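Long-range contacts in transcriptional regulator (NtrC family) (Aquifex aeolicus, PDB 3DZD), which probably uses ATP hydrolysis by its AAA+ domain to activate sigma54-dependent transcription, under control of a receiver domain, and is captured here in the inactive state with ADP bound: residues H135-E140 with L301-K306; D307-A312 with E333-L338; C327-E332 with E362-K367. All coordinates share one frame; numbering follows the deposited sequence.

Interaction 1: residues H135-E140 with L301-K306; sequences HPKILE and LRERGK
His-135, just ahead of helix 136-149, packs on the backbone of Glu-303, Arg-304 and Gly-305 in a van der Waals contact at the junction between the nucleotide-binding AAA+ core and its lid. The turn it meets carries the chain from strand 294-297 to helix 307-322. The imidazole CG lies anti to the backbone N (chi1 -169°), which carries the ring across to the turn, where CD2 comes within 3.4 Å of Arg-304 C. The carbonyl oxygen of Glu-303 sits over one ring face near the rim, 3.6 Å from NE2, and Pro-136 CD covers the other face. ND1 accepts the backbone N-H of Lys-137 at 2.9 Å, a nearly straight N-cap bond (167°) that comes in 16° out of the ring plane and fixes the ring's rotation. Without the imidazole, as with an alanine here, the first turn of the helix is likely to lose its side-chain cap and a gap to open beside the carbonyl of Glu-303. Next to the ring, Ile-138 crosses Arg-304 at about a right angle and lays CD1 over one face of the guanidinium, 3.7 Å from NE. NH2 of that arginine donates to Pro-299 O and Thr-163 O, so the group is held by backbone carbonyls while the methyl covers it. At the outer side a water bridges the segments, 2.6 Å from Lys-137 NZ and 2.9 Å from Glu-303 O; NZ and Glu-303 OE1 have opposite charges but stay 4.1 Å apart, too far for a salt bridge. Farther along the turn, Arg-302 forms a salt bridge with Glu-160, just past strand 155-158 of the core sheet, and Leu-301 leans on Trp-343 and on helix 307-322, so the turn is held between core and lid.

Interaction 2: residues D307-A312 with E333-L338; sequences DVILLA and ETKEYL. With ADP (adenosine-5'-diphosphate), chain C.
Leu-338 of helix 332-339 reaches into the side of helix 307-322 that carries Val-308, Ile-309 and Ala-312. Its CB lies 3.8 Å from Val-308 CG2 and at the margin of contact with Ile-309 CD1. CG is set beside the backbone N, anti to the carbonyl carbon (chi1 -64°), and stands farther back, sending the CD1 branch on to the other helix. There CD1 settles 3.6 Å from the methyl of Ala-312 and 4.0 Å from Ile-309 CD1, so one leucine spans a full turn of its neighbour. Ile-309 continues the apolar seam one turn earlier on helix 332-339: its CD1 lies 3.7 Å from Lys-335 O, and its side chain crosses the aliphatic part of Lys-335 at about a right angle. The ammonium of that lysine is salt-bridged to Glu-332. The axes of the two short segments pass 9.7 Å apart at 125° between their directions, and the contact is made largely by apolar side chains. Leu-311 leaves the helix on another side, its CD2 3.6 Å from N1 of the ADP adenine. Helix 346-359 packs beside both segments, meeting Leu-311 and Leu-338 through Leu-350 and Ala-312 through Ile-354, which completes a three-helix core.

Interaction 3: residues C327-E332 with E362-K367; sequences CFELSE and EGEVIK
Glu-362 begins the contact with its backbone: its carbonyl oxygen lies 3.8 Å from CB of Cys-327, whose SG forms a disulfide with Cys-361, the residue just before. The two loops are thus tied covalently where they start to run together. Gly-363 follows, and its carbonyl oxygen receives a CA-H...O contact from Cys-327 CA at 3.2 Å. At Glu-364 the side chain bends at chi2 and lies obliquely over that of Glu-329, with the two CG atoms 3.4 Å apart. The methylenes touch, but the carboxylates are turned 75° from each other and bring Glu-364 OE2 to 4.1 Å from Glu-329 OE1. Two like charges so close would probably repel, and Glu-364 is poorly ordered. Val-365 makes the largest single contribution. With CG1 anti to the carbonyl carbon (chi1 -74°), CG2 is directed at the other loop, where it meets Glu-329 O at 3.3 Å and Leu-330 CD2 at 3.5 Å, while CG1 faces the CB of Cys-327. The Val-365 carbonyl takes a straight but weak bond from Ser-331 N, 3.3 Å long with 166° at the hydrogen. Ile-366 then brings CG2 to 3.9 Å from Ser-331 OG, an oxygen already engaged in capping helix 332-339 through Thr-334 N. Lys-367 passes on over that helix, along Glu-333, Thr-334 and Tyr-337. Although its CB points away from this loop, the end of Leu-330 comes back to Val-365 and also packs on Ala-312, Glu-313 and Leu-316. The arrangement is an isolated beta bridge, Leu-330 with Val-365, between two loops running in the same direction. Flanked by a disulfide and a serine N-cap, it joins the fragment's last residues to the loop between helices 307-322 and 332-339 of a helical AAA+ lid.

How the interactions relate
The contacts form a chain leading outward from the nucleotide. Interactions 1 and 2, with centres 13 Å apart, join through Asp-307, whose OD1 lies 3.2 Å from His-135 N in a probable hydrogen bond. Interactions 2 and 3, 11 Å apart between centres, meet at two places: Thr-334 OG1 of helix 332-339 is 2.9 Å from Val-365 O, probably hydrogen-bonded, and Ala-312 CB of helix 307-322 is 3.5 Å from Leu-330 CD1. Interactions 1 and 3 do not touch. The Arg-304 side chain comes within about 4 Å of ADP and Leu-311 belongs to its pocket, whereas the Leu-330 side chain is about 14 Å from it. Core, pocket and outer lid are therefore physically connected.

Interaction 1: residues H135-E140 with L301-K306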
loop_
_atom_site.group_PDB
_atom_site.type_symbol
_atom_site.label_atom_id
_atom_site.label_comp_id
_atom_site.label_asym_id
_atom_site.label_seq_id
_atom_site.Cartn_x
_atom_site.Cartn_y
_atom_site.Cartn_z
ATOM N N HIS A 135 -12.788 -22.652 19.238
ATOM C CA HIS A 135 -12.362 -23.259 20.498
ATOM C C HIS A 135 -12.257 -22.191 21.576
ATOM O O HIS A 135 -11.711 -21.122 21.328
ATOM C CB HIS A 135 -11.010 -23.966 20.376
ATOM C CG HIS A 135 -10.680 -24.820 21.563
ATOM N ND1 HIS A 135 -10.188 -24.305 22.742
ATOM C CD2 HIS A 135 -10.796 -26.159 21.761
ATOM C CE1 HIS A 135 -9.996 -25.283 23.610
ATOM N NE2 HIS A 135 -10.367 -26.418 23.039
ATOM N N PRO A 136 -12.773 -22.491 22.781
ATOM C CA PRO A 136 -12.743 -21.569 23.925
ATOM C C PRO A 136 -11.390 -20.866 24.104
ATOM O O PRO A 136 -11.341 -19.690 24.478
ATOM C CB PRO A 136 -13.037 -22.484 25.114
ATOM C CG PRO A 136 -13.889 -23.589 24.527
ATOM C CD PRO A 136 -13.385 -23.792 23.122
ATOM N N LYS A 137 -10.297 -21.568 23.836
ATOM C CA LYS A 137 -8.990 -20.925 23.938
ATOM C C LYS A 137 -8.813 -19.831 22.876
ATOM O O LYS A 137 -8.274 -18.761 23.161
ATOM C CB LYS A 137 -7.868 -21.959 23.886
ATOM C CG LYS A 137 -7.766 -22.752 25.185
ATOM C CD LYS A 137 -6.960 -24.044 25.054
ATOM C CE LYS A 137 -6.424 -24.432 26.442
ATOM N NZ LYS A 137 -6.201 -25.895 26.634
ATOM N N ILE A 138 -9.297 -20.090 21.665
ATOM C CA ILE A 138 -9.222 -19.090 20.611
ATOM C C ILE A 138 -10.183 -17.930 20.832
ATOM O O ILE A 138 -9.833 -16.788 20.593
ATOM C CB ILE A 138 -9.477 -19.687 19.233
ATOM C CG1 ILE A 138 -8.408 -20.738 18.914
ATOM C CG2 ILE A 138 -9.496 -18.570 18.195
ATOM C CD1 ILE A 138 -6.994 -20.185 18.840
ATOM N N LEU A 139 -11.395 -18.221 21.290
ATOM C CA LEU A 139 -12.352 -17.159 21.602
ATOM C C LEU A 139 -11.816 -16.236 22.700
ATOM O O LEU A 139 -12.066 -15.031 22.686
ATOM C CB LEU A 139 -13.711 -17.747 21.997
ATOM C CG LEU A 139 -14.358 -18.552 20.863
ATOM C CD1 LEU A 139 -15.663 -19.197 21.299
ATOM C CD2 LEU A 139 -14.560 -17.661 19.623
ATOM N N GLU A 140 -11.073 -16.806 23.639
ATOM C CA GLU A 140 -10.462 -16.037 24.716
ATOM C C GLU A 140 -9.441 -15.033 24.163
ATOM O O GLU A 140 -9.430 -13.872 24.559
ATOM C CB GLU A 140 -9.814 -17.000 25.711
ATOM C CG GLU A 140 -9.231 -16.367 26.956
ATOM C CD GLU A 140 -8.549 -17.399 27.859
ATOM O OE1 GLU A 140 -8.031 -18.416 27.325
ATOM O OE2 GLU A 140 -8.532 -17.200 29.104
ATOM N N LEU A 301 -2.437 -26.255 16.863
ATOM C CA LEU A 301 -3.661 -26.616 16.179
ATOM C C LEU A 301 -4.316 -27.857 16.804
ATOM O O LEU A 301 -5.538 -27.901 16.946
ATOM C CB LEU A 301 -3.382 -26.824 14.688
ATOM C CG LEU A 301 -4.513 -27.377 13.825
ATOM C CD1 LEU A 301 -5.780 -26.564 13.983
ATOM C CD2 LEU A 301 -4.065 -27.420 12.354
ATOM N N ARG A 302 -3.504 -28.845 17.189
ATOM C CA ARG A 302 -4.013 -30.071 17.806
ATOM C C ARG A 302 -4.635 -29.851 19.190
ATOM O O ARG A 302 -5.199 -30.780 19.772
ATOM C CB ARG A 302 -2.906 -31.124 17.914
ATOM C CG ARG A 302 -1.828 -30.748 18.895
ATOM C CD ARG A 302 -0.557 -31.524 18.676
ATOM N NE ARG A 302 0.515 -31.102 19.578
ATOM C CZ ARG A 302 1.423 -30.172 19.292
ATOM N NH1 ARG A 302 1.401 -29.533 18.121
ATOM N NH2 ARG A 302 2.362 -29.874 20.179
ATOM N N GLU A 303 -4.520 -28.639 19.728
ATOM C CA GLU A 303 -5.156 -28.319 21.008
ATOM C C GLU A 303 -6.448 -27.549 20.809
ATOM O O GLU A 303 -7.020 -27.047 21.770
ATOM C CB GLU A 303 -4.224 -27.506 21.916
ATOM C CG GLU A 303 -3.111 -28.314 22.572
ATOM C CD GLU A 303 -2.300 -27.491 23.575
ATOM O OE1 GLU A 303 -2.876 -26.599 24.256
ATOM O OE2 GLU A 303 -1.078 -27.747 23.690
ATOM N N ARG A 304 -6.912 -27.460 19.564
ATOM C CA ARG A 304 -8.010 -26.549 19.236
ATOM C C ARG A 304 -9.311 -27.246 18.863
ATOM O O ARG A 304 -10.204 -26.641 18.255
ATOM C CB ARG A 304 -7.599 -25.595 18.126
ATOM C CG ARG A 304 -6.396 -24.769 18.478
ATOM C CD ARG A 304 -6.301 -23.590 17.558
ATOM N NE ARG A 304 -4.975 -22.992 17.587
ATOM C CZ ARG A 304 -4.537 -22.135 16.672
ATOM N NH1 ARG A 304 -5.341 -21.794 15.668
ATOM N NH2 ARG A 304 -3.311 -21.615 16.764
ATOM N N GLY A 305 -9.420 -28.514 19.251
ATOM C CA GLY A 305 -10.643 -29.250 19.050
ATOM C C GLY A 305 -10.979 -29.345 17.579
ATOM O O GLY A 305 -10.170 -29.825 16.770
ATOM N N LYS A 306 -12.169 -28.864 17.232
ATOM C CA LYS A 306 -12.692 -28.999 15.887
ATOM C C LYS A 306 -12.397 -27.775 15.010
ATOM O O LYS A 306 -12.905 -27.653 13.896
ATOM C CB LYS A 306 -14.188 -29.314 15.952
ATOM C CG LYS A 306 -14.471 -30.808 16.192
ATOM C CD LYS A 306 -15.709 -31.041 17.041
ATOM C CE LYS A 306 -16.934 -31.335 16.197
ATOM N NZ LYS A 306 -16.786 -32.620 15.456
HETATM O O HOH W 1 -6.990 -27.379 24.622
#

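Interaction 2: residues D307-A312 with E333-L338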
loop_
_atom_site.group_PDB
_atom_site.type_symbol
_atom_site.label_atom_id
_atom_site.label_comp_id
_atom_site.label_asym_id
_atom_site.label_seq_id
_atom_site.Cartn_x
_atom_site.Cartn_y
_atom_site.Cartn_z
ATOM N N ASP A 307 -11.557 -26.872 15.505
ATOM C CA ASP A 307 -11.102 -25.775 14.675
ATOM C C ASP A 307 -10.433 -26.340 13.426
ATOM O O ASP A 307 -10.420 -25.694 12.389
ATOM C CB ASP A 307 -10.116 -24.878 15.425
ATOM C CG ASP A 307 -10.804 -23.851 16.308
ATOM O OD1 ASP A 307 -12.054 -23.768 16.298
ATOM O OD2 ASP A 307 -10.079 -23.121 17.018
ATOM N N VAL A 308 -9.879 -27.545 13.528
ATOM C CA VAL A 308 -9.185 -28.151 12.393
ATOM C C VAL A 308 -10.140 -28.316 11.207
ATOM O O VAL A 308 -9.757 -28.102 10.053
ATOM C CB VAL A 308 -8.505 -29.494 12.768
ATOM C CG1 VAL A 308 -9.461 -30.387 13.520
ATOM C CG2 VAL A 308 -7.991 -30.199 11.534
ATOM N N ILE A 309 -11.386 -28.668 11.499
ATOM C CA ILE A 309 -12.414 -28.766 10.472
ATOM C C ILE A 309 -12.852 -27.399 9.958
ATOM O O ILE A 309 -13.030 -27.211 8.752
ATOM C CB ILE A 309 -13.653 -29.472 10.988
ATOM C CG1 ILE A 309 -13.287 -30.844 11.562
ATOM C CG2 ILE A 309 -14.666 -29.595 9.873
ATOM C CD1 ILE A 309 -12.319 -31.613 10.704
ATOM N N LEU A 310 -13.035 -26.449 10.869
ATOM C CA LEU A 310 -13.422 -25.094 10.487
ATOM C C LEU A 310 -12.414 -24.532 9.506
ATOM O O LEU A 310 -12.778 -23.971 8.476
ATOM C CB LEU A 310 -13.514 -24.170 11.711
ATOM C CG LEU A 310 -14.671 -24.445 12.677
ATOM C CD1 LEU A 310 -14.771 -23.351 13.729
ATOM C CD2 LEU A 310 -15.978 -24.559 11.914
ATOM N N LEU A 311 -11.144 -24.702 9.841
ATOM C CA LEU A 311 -10.065 -24.189 9.036
ATOM C C LEU A 311 -10.012 -24.898 7.681
ATOM O O LEU A 311 -9.812 -24.257 6.637
ATOM C CB LEU A 311 -8.745 -24.335 9.792
ATOM C CG LEU A 311 -8.582 -23.318 10.924
ATOM C CD1 LEU A 311 -7.527 -23.737 11.942
ATOM C CD2 LEU A 311 -8.261 -21.940 10.332
ATOM N N ALA A 312 -10.195 -26.217 7.701
ATOM C CA ALA A 312 -10.172 -27.003 6.475
ATOM C C ALA A 312 -11.251 -26.523 5.510
ATOM O O ALA A 312 -11.009 -26.374 4.310
ATOM C CB ALA A 312 -10.355 -28.493 6.782
ATOM N N GLU A 333 -15.445 -38.873 6.123
ATOM C CA GLU A 333 -14.215 -39.631 6.268
ATOM C C GLU A 333 -13.025 -38.692 6.433
ATOM O O GLU A 333 -12.179 -38.895 7.307
ATOM C CB GLU A 333 -14.000 -40.539 5.053
ATOM C CG GLU A 333 -14.726 -41.879 5.134
ATOM C CD GLU A 333 -16.247 -41.752 5.094
ATOM O OE1 GLU A 333 -16.764 -40.761 4.522
ATOM O OE2 GLU A 333 -16.926 -42.658 5.627
ATOM N N THR A 334 -12.974 -37.670 5.579
ATOM C CA THR A 334 -11.913 -36.664 5.609
ATOM C C THR A 334 -11.849 -35.952 6.962
ATOM O O THR A 334 -10.772 -35.811 7.547
ATOM C CB THR A 334 -12.101 -35.621 4.485
ATOM O OG1 THR A 334 -11.916 -36.249 3.207
ATOM C CG2 THR A 334 -11.110 -34.473 4.640
ATOM N N LYS A 335 -13.005 -35.515 7.457
ATOM C CA LYS A 335 -13.074 -34.845 8.751
ATOM C C LYS A 335 -12.455 -35.704 9.855
ATOM O O LYS A 335 -11.663 -35.207 10.668
ATOM C CB LYS A 335 -14.515 -34.477 9.094
ATOM C CG LYS A 335 -15.064 -33.353 8.242
ATOM C CD LYS A 335 -16.551 -33.155 8.476
ATOM C CE LYS A 335 -17.115 -32.092 7.548
ATOM N NZ LYS A 335 -18.588 -31.971 7.691
ATOM N N GLU A 336 -12.799 -36.989 9.865
ATOM C CA GLU A 336 -12.230 -37.923 10.830
ATOM C C GLU A 336 -10.715 -37.975 10.698
ATOM O O GLU A 336 -9.991 -37.920 11.697
ATOM C CB GLU A 336 -12.816 -39.325 10.642
ATOM C CG GLU A 336 -12.596 -40.258 11.835
ATOM C CD GLU A 336 -13.515 -39.938 13.014
ATOM O OE1 GLU A 336 -14.263 -38.935 12.936
ATOM O OE2 GLU A 336 -13.494 -40.690 14.018
ATOM N N TYR A 337 -10.239 -38.071 9.461
ATOM C CA TYR A 337 -8.808 -38.150 9.196
ATOM C C TYR A 337 -8.037 -36.942 9.725
ATOM O O TYR A 337 -6.971 -37.100 10.317
ATOM C CB TYR A 337 -8.556 -38.304 7.699
ATOM C CG TYR A 337 -7.099 -38.194 7.296
ATOM C CD1 TYR A 337 -6.287 -39.325 7.235
ATOM C CD2 TYR A 337 -6.534 -36.967 6.969
ATOM C CE1 TYR A 337 -4.955 -39.235 6.862
ATOM C CE2 TYR A 337 -5.195 -36.867 6.595
ATOM C CZ TYR A 337 -4.418 -38.010 6.544
ATOM O OH TYR A 337 -3.093 -37.930 6.185
ATOM N N LEU A 338 -8.565 -35.742 9.492
ATOM C CA LEU A 338 -7.914 -34.510 9.943
ATOM C C LEU A 338 -7.775 -34.494 11.472
ATOM O O LEU A 338 -6.725 -34.136 12.015
ATOM C CB LEU A 338 -8.699 -33.287 9.474
ATOM C CG LEU A 338 -8.818 -33.028 7.963
ATOM C CD1 LEU A 338 -9.788 -31.900 7.678
ATOM C CD2 LEU A 338 -7.465 -32.716 7.344
HETATM P PB ADP C . 3.038 -18.084 12.123
HETATM O O1B ADP C . 2.936 -16.591 11.885
HETATM O O2B ADP C . 4.408 -18.670 11.858
HETATM O O3B ADP C . 2.489 -18.539 13.441
HETATM P PA ADP C . 1.288 -18.123 9.808
HETATM O O1A ADP C . 0.021 -17.466 10.279
HETATM O O2A ADP C . 2.264 -17.275 9.017
HETATM O O3A ADP C . 2.026 -18.809 11.079
HETATM O "O5'" ADP C . 0.898 -19.391 8.897
HETATM C "C5'" ADP C . -0.451 -19.827 8.797
HETATM C "C4'" ADP C . -0.990 -19.699 7.386
HETATM O "O4'" ADP C . -2.376 -20.010 7.470
HETATM C "C3'" ADP C . -0.963 -18.255 6.932
HETATM O "O3'" ADP C . -1.100 -18.219 5.508
HETATM C "C2'" ADP C . -2.212 -17.632 7.495
HETATM O "O2'" ADP C . -2.730 -16.769 6.480
HETATM C "C1'" ADP C . -3.148 -18.812 7.651
HETATM N N9 ADP C . -3.762 -18.853 8.995
HETATM C C8 ADP C . -3.112 -19.119 10.144
HETATM N N7 ADP C . -3.950 -19.116 11.199
HETATM C C5 ADP C . -5.177 -18.843 10.723
HETATM C C6 ADP C . -6.522 -18.680 11.315
HETATM N N6 ADP C . -6.714 -18.822 12.654
HETATM N N1 ADP C . -7.539 -18.401 10.480
HETATM C C2 ADP C . -7.344 -18.269 9.154
HETATM N N3 ADP C . -6.151 -18.395 8.546
HETATM C C4 ADP C . -5.051 -18.677 9.270
#

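Interaction 3: residues C327-E332 with E362-K367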
loop_
_atom_site.group_PDB
_atom_site.type_symbol
_atom_site.label_atom_id
_atom_site.label_comp_id
_atom_site.label_asym_id
_atom_site.label_seq_id
_atom_site.Cartn_x
_atom_site.Cartn_y
_atom_site.Cartn_z
ATOM N N CYS A 327 -15.030 -28.740 -5.871
ATOM C CA CYS A 327 -14.963 -29.614 -4.707
ATOM C C CYS A 327 -15.152 -28.787 -3.447
ATOM O O CYS A 327 -14.189 -28.265 -2.883
ATOM C CB CYS A 327 -13.614 -30.327 -4.657
ATOM S SG CYS A 327 -12.197 -29.208 -4.803
ATOM N N PHE A 328 -16.397 -28.674 -3.002
ATOM C CA PHE A 328 -16.717 -27.768 -1.909
ATOM C C PHE A 328 -17.067 -28.423 -0.581
ATOM O O PHE A 328 -17.205 -27.732 0.427
ATOM C CB PHE A 328 -17.804 -26.779 -2.334
ATOM C CG PHE A 328 -17.305 -25.723 -3.271
ATOM C CD1 PHE A 328 -16.699 -24.581 -2.778
ATOM C CD2 PHE A 328 -17.413 -25.888 -4.643
ATOM C CE1 PHE A 328 -16.227 -23.614 -3.627
ATOM C CE2 PHE A 328 -16.942 -24.920 -5.504
ATOM C CZ PHE A 328 -16.349 -23.781 -4.996
ATOM N N GLU A 329 -17.198 -29.743 -0.558
ATOM C CA GLU A 329 -17.464 -30.405 0.710
ATOM C C GLU A 329 -16.358 -31.370 1.100
ATOM O O GLU A 329 -15.774 -32.047 0.250
ATOM C CB GLU A 329 -18.812 -31.126 0.695
ATOM C CG GLU A 329 -18.885 -32.281 -0.286
ATOM C CD GLU A 329 -20.031 -33.229 0.012
ATOM O OE1 GLU A 329 -21.022 -33.227 -0.752
ATOM O OE2 GLU A 329 -19.944 -33.971 1.016
ATOM N N LEU A 330 -16.072 -31.406 2.396
ATOM C CA LEU A 330 -15.195 -32.409 2.972
ATOM C C LEU A 330 -16.023 -33.625 3.333
ATOM O O LEU A 330 -17.048 -33.503 4.006
ATOM C CB LEU A 330 -14.541 -31.878 4.248
ATOM C CG LEU A 330 -13.591 -30.698 4.122
ATOM C CD1 LEU A 330 -13.216 -30.157 5.506
ATOM C CD2 LEU A 330 -12.361 -31.120 3.323
ATOM N N SER A 331 -15.577 -34.801 2.908
ATOM C CA SER A 331 -16.277 -36.024 3.262
ATOM C C SER A 331 -16.211 -36.209 4.764
ATOM O O SER A 331 -15.313 -35.683 5.423
ATOM C CB SER A 331 -15.656 -37.230 2.558
ATOM O OG SER A 331 -14.502 -37.690 3.238
ATOM N N GLU A 332 -17.163 -36.951 5.313
ATOM C CA GLU A 332 -17.127 -37.254 6.733
ATOM C C GLU A 332 -15.857 -38.024 7.056
ATOM O O GLU A 332 -15.263 -37.849 8.123
ATOM C CB GLU A 332 -18.363 -38.046 7.160
ATOM C CG GLU A 332 -19.525 -37.165 7.569
ATOM C CD GLU A 332 -19.129 -36.171 8.648
ATOM O OE1 GLU A 332 -18.577 -36.610 9.682
ATOM O OE2 GLU A 332 -19.365 -34.956 8.459
ATOM N N GLU A 362 -11.284 -33.132 -7.531
ATOM C CA GLU A 362 -12.332 -33.878 -8.224
ATOM C C GLU A 362 -13.686 -33.205 -7.989
ATOM O O GLU A 362 -13.811 -31.987 -8.108
ATOM C CB GLU A 362 -12.394 -35.323 -7.727
ATOM C CG GLU A 362 -11.258 -36.210 -8.201
ATOM C CD GLU A 362 -11.497 -37.674 -7.873
ATOM O OE1 GLU A 362 -12.518 -37.978 -7.218
ATOM O OE2 GLU A 362 -10.667 -38.520 -8.269
ATOM N N GLY A 363 -14.693 -34.006 -7.650
ATOM C CA GLY A 363 -16.003 -33.487 -7.293
ATOM C C GLY A 363 -16.129 -33.203 -5.806
ATOM O O GLY A 363 -16.689 -32.182 -5.404
ATOM N N GLU A 364 -15.617 -34.118 -4.985
ATOM C CA GLU A 364 -15.593 -33.944 -3.533
ATOM C C GLU A 364 -14.322 -34.562 -2.959
ATOM O O GLU A 364 -13.852 -35.589 -3.448
ATOM C CB GLU A 364 -16.826 -34.572 -2.881
ATOM C CG GLU A 364 -18.144 -33.882 -3.216
ATOM C CD GLU A 364 -18.819 -34.448 -4.458
ATOM O OE1 GLU A 364 -18.126 -35.055 -5.302
ATOM O OE2 GLU A 364 -20.052 -34.286 -4.588
ATOM N N VAL A 365 -13.773 -33.943 -1.919
ATOM C CA VAL A 365 -12.456 -34.337 -1.415
ATOM C C VAL A 365 -12.485 -35.434 -0.347
ATOM O O VAL A 365 -13.132 -35.302 0.692
ATOM C CB VAL A 365 -11.624 -33.114 -0.924
ATOM C CG1 VAL A 365 -11.114 -32.307 -2.110
ATOM C CG2 VAL A 365 -12.444 -32.239 -0.000
ATOM N N ILE A 366 -11.774 -36.521 -0.635
ATOM C CA ILE A 366 -11.589 -37.618 0.305
ATOM C C ILE A 366 -10.098 -37.712 0.632
ATOM O O ILE A 366 -9.298 -36.952 0.085
ATOM C CB ILE A 366 -12.132 -38.947 -0.251
ATOM C CG1 ILE A 366 -13.453 -38.701 -0.994
ATOM C CG2 ILE A 366 -12.324 -39.956 0.875
ATOM C CD1 ILE A 366 -13.998 -39.909 -1.732
ATOM N N LYS A 367 -9.717 -38.641 1.503
ATOM C CA LYS A 367 -8.462 -38.488 2.237
ATOM C C LYS A 367 -7.328 -39.496 2.024
ATOM O O LYS A 367 -7.105 -40.366 2.865
ATOM C CB LYS A 367 -8.779 -38.404 3.728
ATOM C CG LYS A 367 -9.933 -39.297 4.153
ATOM C CD LYS A 367 -9.726 -40.724 3.682
ATOM C CE LYS A 367 -10.074 -41.726 4.766
ATOM N NZ LYS A 367 -9.466 -43.058 4.484
#